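PDB 5ZF1: 5,10-methylenetetrahydrofolate dehydrogenase from Bombyx mori, which probably oxidises 5,10-methylenetetrahydrofolate with NADP+ as electron acceptor in folate-dependent one-carbon metabolism. Local coordinates for residues B[153-165]-B[206-220]. Numbering follows the deposited sequence. Where two conformers were deposited one is given.
Sequences NIDTFGRNAVVIG and LEAYCRNADIIITAT. With SO4 (sulfate ion), chain E; EDO (1,2-ethanediol), chain I.
Asn-160 meets Asp-214 and Asn-212 where two neighbouring parallel strands, 160-164 and 215-218, begin in the Rossmann-type NAD(P)-binding domain; the segment axes lie 4.7 Å apart at 12°. Asp-214 OD2 receives the backbone N of Asn-160 at 2.9 Å through its anti lone pair, the N-H pointing almost straight at it (164°). Asp-214 OD2 also lies 3.6 Å from Arg-159 CB, and Asp-214 OD1 is salt-bridged to Lys-232. Replacing the aspartate by an alanine is likely to leave the Asn-160 N-H without this acceptor and Lys-232 without this carboxylate mate. The side chain of the same residue, Asn-160, donates from ND2 to Asn-212 O, which lies in the amide plane of Asn-160, although ND2 is tilted out of the plane of the accepting carbonyl; this fixes the amide's rotation against the end of helix 203-211.

The parallel ladder opens with Asn-160 O accepting Ile-215 N, plus a weak bond from Asp-214 N, and continues with Val-162 N to Ile-215 O, Ile-217 N to Val-162 O and Ile-164 N to Ile-217 O. Helix 203-211, from the beta-alpha-beta crossover between strands 193-197 and 215-218, passes over strand 160-164 on the face bearing Val-162, Ile-164 and Ile-216. Val-162 CG2, anti to the carbonyl carbon, reaches Ala-213 CB at 3.7 Å and Tyr-209 CB. Ile-164 extends CD1 (chi2 173°) to Leu-206 CD1 at 3.8 Å, the two side chains crossing at about a right angle, with Ile-216 CG2 at 3.9 Å from Ile-164 CD1. The opposite face, with Ala-161, Val-163 and Ile-217, is covered by helix 171-178, and Ile-215 CD1 meets Thr-156 CG2 at 3.8 Å.

At the C-terminal ends of the strands, Ile-164 O accepts Ala-219 N, and Thr-220 OG1 donates to sulfate O2 at 3.0 Å, an ion also bound by Arg-166 N and Arg-199 NE.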
loop_
_atom_site.group_PDB
_atom_site.type_symbol
_atom_site.label_atom_id
_atom_site.label_comp_id
_atom_site.label_asym_id
_atom_site.label_seq_id
_atom_site.Cartn_x
_atom_site.Cartn_y
_atom_site.Cartn_z
ATOM N N ASN B 153 -22.698 2.948 10.731
ATOM C CA ASN B 153 -23.310 1.763 10.127
ATOM C C ASN B 153 -23.414 1.900 8.615
ATOM O O ASN B 153 -24.424 1.538 8.012
ATOM C CB ASN B 153 -24.687 1.475 10.736
ATOM C CG ASN B 153 -24.696 0.217 11.587
ATOM O OD1 ASN B 153 -23.641 -0.278 11.989
ATOM N ND2 ASN B 153 -25.891 -0.304 11.868
ATOM N N ILE B 154 -22.379 2.438 8.007
ATOM C CA ILE B 154 -22.334 2.592 6.565
ATOM C C ILE B 154 -21.795 1.301 5.989
ATOM O O ILE B 154 -20.714 0.838 6.380
ATOM C CB ILE B 154 -21.448 3.783 6.166
ATOM C CG1 ILE B 154 -21.915 5.060 6.884
ATOM C CG2 ILE B 154 -21.451 3.923 4.637
ATOM C CD1 ILE B 154 -23.275 5.526 6.479
ATOM N N ASP B 155 -22.554 0.701 5.083
ATOM C CA ASP B 155 -22.159 -0.575 4.509
ATOM C C ASP B 155 -21.014 -0.379 3.525
ATOM O O ASP B 155 -21.126 0.408 2.579
ATOM C CB ASP B 155 -23.354 -1.214 3.828
ATOM C CG ASP B 155 -24.436 -1.509 4.826
ATOM O OD1 ASP B 155 -24.134 -2.332 5.696
ATOM O OD2 ASP B 155 -25.511 -0.888 4.774
ATOM N N THR B 156 -19.918 -1.095 3.759
ATOM C CA THR B 156 -18.766 -1.103 2.859
ATOM C C THR B 156 -18.595 -2.419 2.121
ATOM O O THR B 156 -18.114 -2.426 0.993
ATOM C CB THR B 156 -17.475 -0.815 3.649
ATOM O OG1 THR B 156 -17.315 -1.770 4.718
ATOM C CG2 THR B 156 -17.500 0.603 4.230
ATOM N N PHE B 157 -18.994 -3.540 2.735
ATOM C CA PHE B 157 -18.704 -4.855 2.170
ATOM C C PHE B 157 -19.350 -5.034 0.799
ATOM O O PHE B 157 -20.580 -5.034 0.680
ATOM C CB PHE B 157 -19.211 -5.929 3.151
ATOM C CG PHE B 157 -18.761 -7.299 2.812
ATOM C CD1 PHE B 157 -19.408 -8.025 1.818
ATOM C CD2 PHE B 157 -17.717 -7.890 3.524
ATOM C CE1 PHE B 157 -18.988 -9.293 1.490
ATOM C CE2 PHE B 157 -17.306 -9.166 3.209
ATOM C CZ PHE B 157 -17.936 -9.860 2.193
ATOM N N GLY B 158 -18.522 -5.168 -0.248
ATOM C CA GLY B 158 -19.034 -5.293 -1.594
ATOM C C GLY B 158 -19.631 -4.027 -2.177
ATOM O O GLY B 158 -20.217 -4.091 -3.257
ATOM N N ARG B 159 -19.493 -2.880 -1.507
ATOM C CA ARG B 159 -20.038 -1.636 -2.034
ATOM C C ARG B 159 -18.970 -0.916 -2.854
ATOM O O ARG B 159 -17.778 -1.138 -2.668
ATOM C CB ARG B 159 -20.541 -0.730 -0.911
ATOM C CG ARG B 159 -22.037 -0.986 -0.510
ATOM C CD ARG B 159 -22.238 -2.403 -0.015
ATOM N NE ARG B 159 -23.654 -2.652 0.295
ATOM C CZ ARG B 159 -24.067 -3.666 1.038
ATOM N NH1 ARG B 159 -23.179 -4.500 1.558
ATOM N NH2 ARG B 159 -25.364 -3.809 1.290
ATOM N N ASN B 160 -19.428 -0.033 -3.736
ATOM C CA ASN B 160 -18.543 0.770 -4.596
ATOM C C ASN B 160 -18.090 2.015 -3.841
ATOM O O ASN B 160 -18.913 2.877 -3.510
ATOM C CB ASN B 160 -19.284 1.184 -5.868
ATOM C CG ASN B 160 -19.526 0.038 -6.823
ATOM O OD1 ASN B 160 -19.028 -1.071 -6.639
ATOM N ND2 ASN B 160 -20.301 0.311 -7.868
ATOM N N ALA B 161 -16.781 2.148 -3.604
ATOM C CA ALA B 161 -16.245 3.293 -2.885
ATOM C C ALA B 161 -15.275 4.010 -3.802
ATOM O O ALA B 161 -14.429 3.368 -4.433
ATOM C CB ALA B 161 -15.542 2.886 -1.580
ATOM N N VAL B 162 -15.433 5.315 -3.924
ATOM C CA VAL B 162 -14.483 6.131 -4.680
ATOM C C VAL B 162 -13.725 6.981 -3.672
ATOM O O VAL B 162 -14.338 7.680 -2.860
ATOM C CB VAL B 162 -15.199 7.014 -5.720
ATOM C CG1 VAL B 162 -14.198 8.024 -6.360
ATOM C CG2 VAL B 162 -15.867 6.150 -6.772
ATOM N N VAL B 163 -12.393 6.959 -3.743
ATOM C CA VAL B 163 -11.561 7.833 -2.928
ATOM C C VAL B 163 -10.936 8.821 -3.894
ATOM O O VAL B 163 -10.236 8.399 -4.821
ATOM C CB VAL B 163 -10.471 7.058 -2.177
ATOM C CG1 VAL B 163 -9.617 8.038 -1.357
ATOM C CG2 VAL B 163 -11.087 5.972 -1.258
ATOM N N ILE B 164 -11.197 10.111 -3.695
ATOM C CA ILE B 164 -10.632 11.164 -4.544
ATOM C C ILE B 164 -9.415 11.703 -3.810
ATOM O O ILE B 164 -9.550 12.402 -2.803
ATOM C CB ILE B 164 -11.650 12.281 -4.842
ATOM C CG1 ILE B 164 -12.909 11.695 -5.470
ATOM C CG2 ILE B 164 -11.012 13.326 -5.807
ATOM C CD1 ILE B 164 -14.036 12.672 -5.652
ATOM N N GLY B 165 -8.223 11.348 -4.281
ATOM C CA GLY B 165 -6.996 11.726 -3.591
ATOM C C GLY B 165 -6.180 10.482 -3.326
ATOM O O GLY B 165 -6.683 9.460 -2.863
ATOM N N LEU B 206 -14.247 10.907 -13.720
ATOM C CA LEU B 206 -14.488 11.069 -12.287
ATOM C C LEU B 206 -15.978 11.141 -12.011
ATOM O O LEU B 206 -16.490 10.470 -11.102
ATOM C CB LEU B 206 -13.795 12.325 -11.759
ATOM C CG LEU B 206 -14.212 12.723 -10.325
ATOM C CD1 LEU B 206 -13.644 11.742 -9.321
ATOM C CD2 LEU B 206 -13.788 14.135 -9.977
ATOM N N GLU B 207 -16.700 11.903 -12.833
ATOM C CA GLU B 207 -18.133 12.047 -12.614
ATOM C C GLU B 207 -18.855 10.716 -12.791
ATOM O O GLU B 207 -19.757 10.386 -12.011
ATOM C CB GLU B 207 -18.694 13.113 -13.553
ATOM C CG GLU B 207 -18.179 14.507 -13.223
ATOM C CD GLU B 207 -18.744 15.565 -14.148
ATOM O OE1 GLU B 207 -19.505 15.204 -15.072
ATOM O OE2 GLU B 207 -18.405 16.753 -13.962
ATOM N N ALA B 208 -18.458 9.928 -13.793
ATOM C CA ALA B 208 -19.061 8.608 -13.987
ATOM C C ALA B 208 -18.774 7.683 -12.801
ATOM O O ALA B 208 -19.661 6.956 -12.334
ATOM C CB ALA B 208 -18.549 7.985 -15.288
ATOM N N TYR B 209 -17.534 7.675 -12.306
ATOM C CA TYR B 209 -17.259 6.839 -11.134
ATOM C C TYR B 209 -18.094 7.273 -9.934
ATOM O O TYR B 209 -18.586 6.426 -9.171
ATOM C CB TYR B 209 -15.781 6.897 -10.780
ATOM C CG TYR B 209 -14.843 6.074 -11.648
ATOM C CD1 TYR B 209 -14.904 4.693 -11.676
ATOM C CD2 TYR B 209 -13.849 6.711 -12.408
ATOM C CE1 TYR B 209 -14.011 3.954 -12.435
ATOM C CE2 TYR B 209 -12.957 5.989 -13.165
ATOM C CZ TYR B 209 -13.045 4.619 -13.184
ATOM O OH TYR B 209 -12.154 3.909 -13.924
ATOM N N CYS B 210 -18.238 8.589 -9.736
ATOM C CA CYS B 210 -18.968 9.085 -8.577
ATOM C C CYS B 210 -20.439 8.735 -8.676
ATOM O O CYS B 210 -21.057 8.368 -7.668
ATOM C CB CYS B 210 -18.784 10.590 -8.435
ATOM S SG CYS B 210 -17.170 11.087 -7.816
ATOM N N ARG B 211 -21.006 8.796 -9.890
ATOM C CA ARG B 211 -22.429 8.506 -10.050
ATOM C C ARG B 211 -22.750 7.069 -9.723
ATOM O O ARG B 211 -23.902 6.761 -9.395
ATOM C CB ARG B 211 -22.886 8.789 -11.481
ATOM C CG ARG B 211 -22.987 10.234 -11.822
ATOM C CD ARG B 211 -23.747 10.416 -13.157
ATOM N NE ARG B 211 -23.175 9.637 -14.260
ATOM C CZ ARG B 211 -22.258 10.102 -15.107
ATOM N NH1 ARG B 211 -21.799 11.341 -14.975
ATOM N NH2 ARG B 211 -21.797 9.329 -16.083
ATOM N N ASN B 212 -21.773 6.174 -9.835
ATOM C CA ASN B 212 -22.002 4.772 -9.539
ATOM C C ASN B 212 -21.520 4.380 -8.148
ATOM O O ASN B 212 -21.543 3.192 -7.812
ATOM C CB ASN B 212 -21.331 3.904 -10.599
ATOM C CG ASN B 212 -21.944 4.105 -11.972
ATOM O OD1 ASN B 212 -21.302 4.626 -12.887
ATOM N ND2 ASN B 212 -23.213 3.739 -12.107
ATOM N N ALA B 213 -21.095 5.342 -7.334
ATOM C CA ALA B 213 -20.472 5.043 -6.050
ATOM C C ALA B 213 -21.507 5.025 -4.938
ATOM O O ALA B 213 -22.365 5.906 -4.855
ATOM C CB ALA B 213 -19.394 6.085 -5.712
ATOM N N ASP B 214 -21.392 4.035 -4.057
ATOM C CA ASP B 214 -22.139 4.073 -2.810
ATOM C C ASP B 214 -21.493 4.958 -1.756
ATOM O O ASP B 214 -22.188 5.444 -0.857
ATOM C CB ASP B 214 -22.261 2.649 -2.282
ATOM C CG ASP B 214 -22.868 1.736 -3.296
ATOM O OD1 ASP B 214 -24.010 2.034 -3.719
ATOM O OD2 ASP B 214 -22.207 0.749 -3.695
ATOM N N ILE B 215 -20.182 5.175 -1.841
ATOM C CA ILE B 215 -19.436 5.984 -0.885
ATOM C C ILE B 215 -18.459 6.810 -1.692
ATOM O O ILE B 215 -17.786 6.256 -2.564
ATOM C CB ILE B 215 -18.661 5.118 0.129
ATOM C CG1 ILE B 215 -19.625 4.245 0.957
ATOM C CG2 ILE B 215 -17.836 5.976 1.072
ATOM C CD1 ILE B 215 -18.904 3.087 1.663
ATOM N N ILE B 216 -18.397 8.114 -1.420
ATOM C CA ILE B 216 -17.357 8.998 -1.968
ATOM C C ILE B 216 -16.618 9.634 -0.806
ATOM O O ILE B 216 -17.236 10.205 0.099
ATOM C CB ILE B 216 -17.939 10.086 -2.890
ATOM C CG1 ILE B 216 -18.762 9.473 -4.017
ATOM C CG2 ILE B 216 -16.783 10.993 -3.483
ATOM C CD1 ILE B 216 -19.501 10.569 -4.848
ATOM N N ILE B 217 -15.290 9.537 -0.834
ATOM C CA ILE B 217 -14.427 10.154 0.160
ATOM C C ILE B 217 -13.515 11.115 -0.581
ATOM O O ILE B 217 -12.756 10.690 -1.450
ATOM C CB ILE B 217 -13.608 9.105 0.925
ATOM C CG1 ILE B 217 -14.540 8.251 1.784
ATOM C CG2 ILE B 217 -12.536 9.788 1.775
ATOM C CD1 ILE B 217 -13.967 6.908 2.168
ATOM N N THR B 218 -13.611 12.415 -0.269
ATOM C CA THR B 218 -12.755 13.434 -0.892
ATOM C C THR B 218 -11.600 13.741 0.054
ATOM O O THR B 218 -11.805 14.373 1.093
ATOM C CB THR B 218 -13.518 14.719 -1.235
ATOM O OG1 THR B 218 -13.944 15.388 -0.037
ATOM C CG2 THR B 218 -14.718 14.442 -2.130
ATOM N N ALA B 219 -10.387 13.299 -0.303
ATOM C CA ALA B 219 -9.214 13.430 0.541
ATOM C C ALA B 219 -8.143 14.292 -0.101
ATOM O O ALA B 219 -7.099 14.526 0.512
ATOM C CB ALA B 219 -8.621 12.049 0.857
ATOM N N THR B 220 -8.382 14.771 -1.303
ATOM C CA THR B 220 -7.359 15.497 -2.031
ATOM C C THR B 220 -7.220 16.928 -1.525
ATOM O O THR B 220 -8.174 17.545 -1.045
ATOM C CB THR B 220 -7.670 15.484 -3.522
ATOM O OG1 THR B 220 -6.708 16.298 -4.197
ATOM C CG2 THR B 220 -9.075 16.008 -3.784
HETATM S S SO4 E . -4.280 13.974 -5.653
HETATM O O1 SO4 E . -3.813 13.121 -4.561
HETATM O O2 SO4 E . -5.716 14.039 -5.843
HETATM O O3 SO4 E . -3.807 15.319 -5.355
HETATM O O4 SO4 E . -3.672 13.542 -6.921
HETATM C C1 EDO I . -17.522 -3.138 8.299
HETATM O O1 EDO I . -17.506 -1.961 7.468
HETATM C C2 EDO I . -16.871 -4.319 7.582
HETATM O O2 EDO I . -17.810 -4.956 6.706
#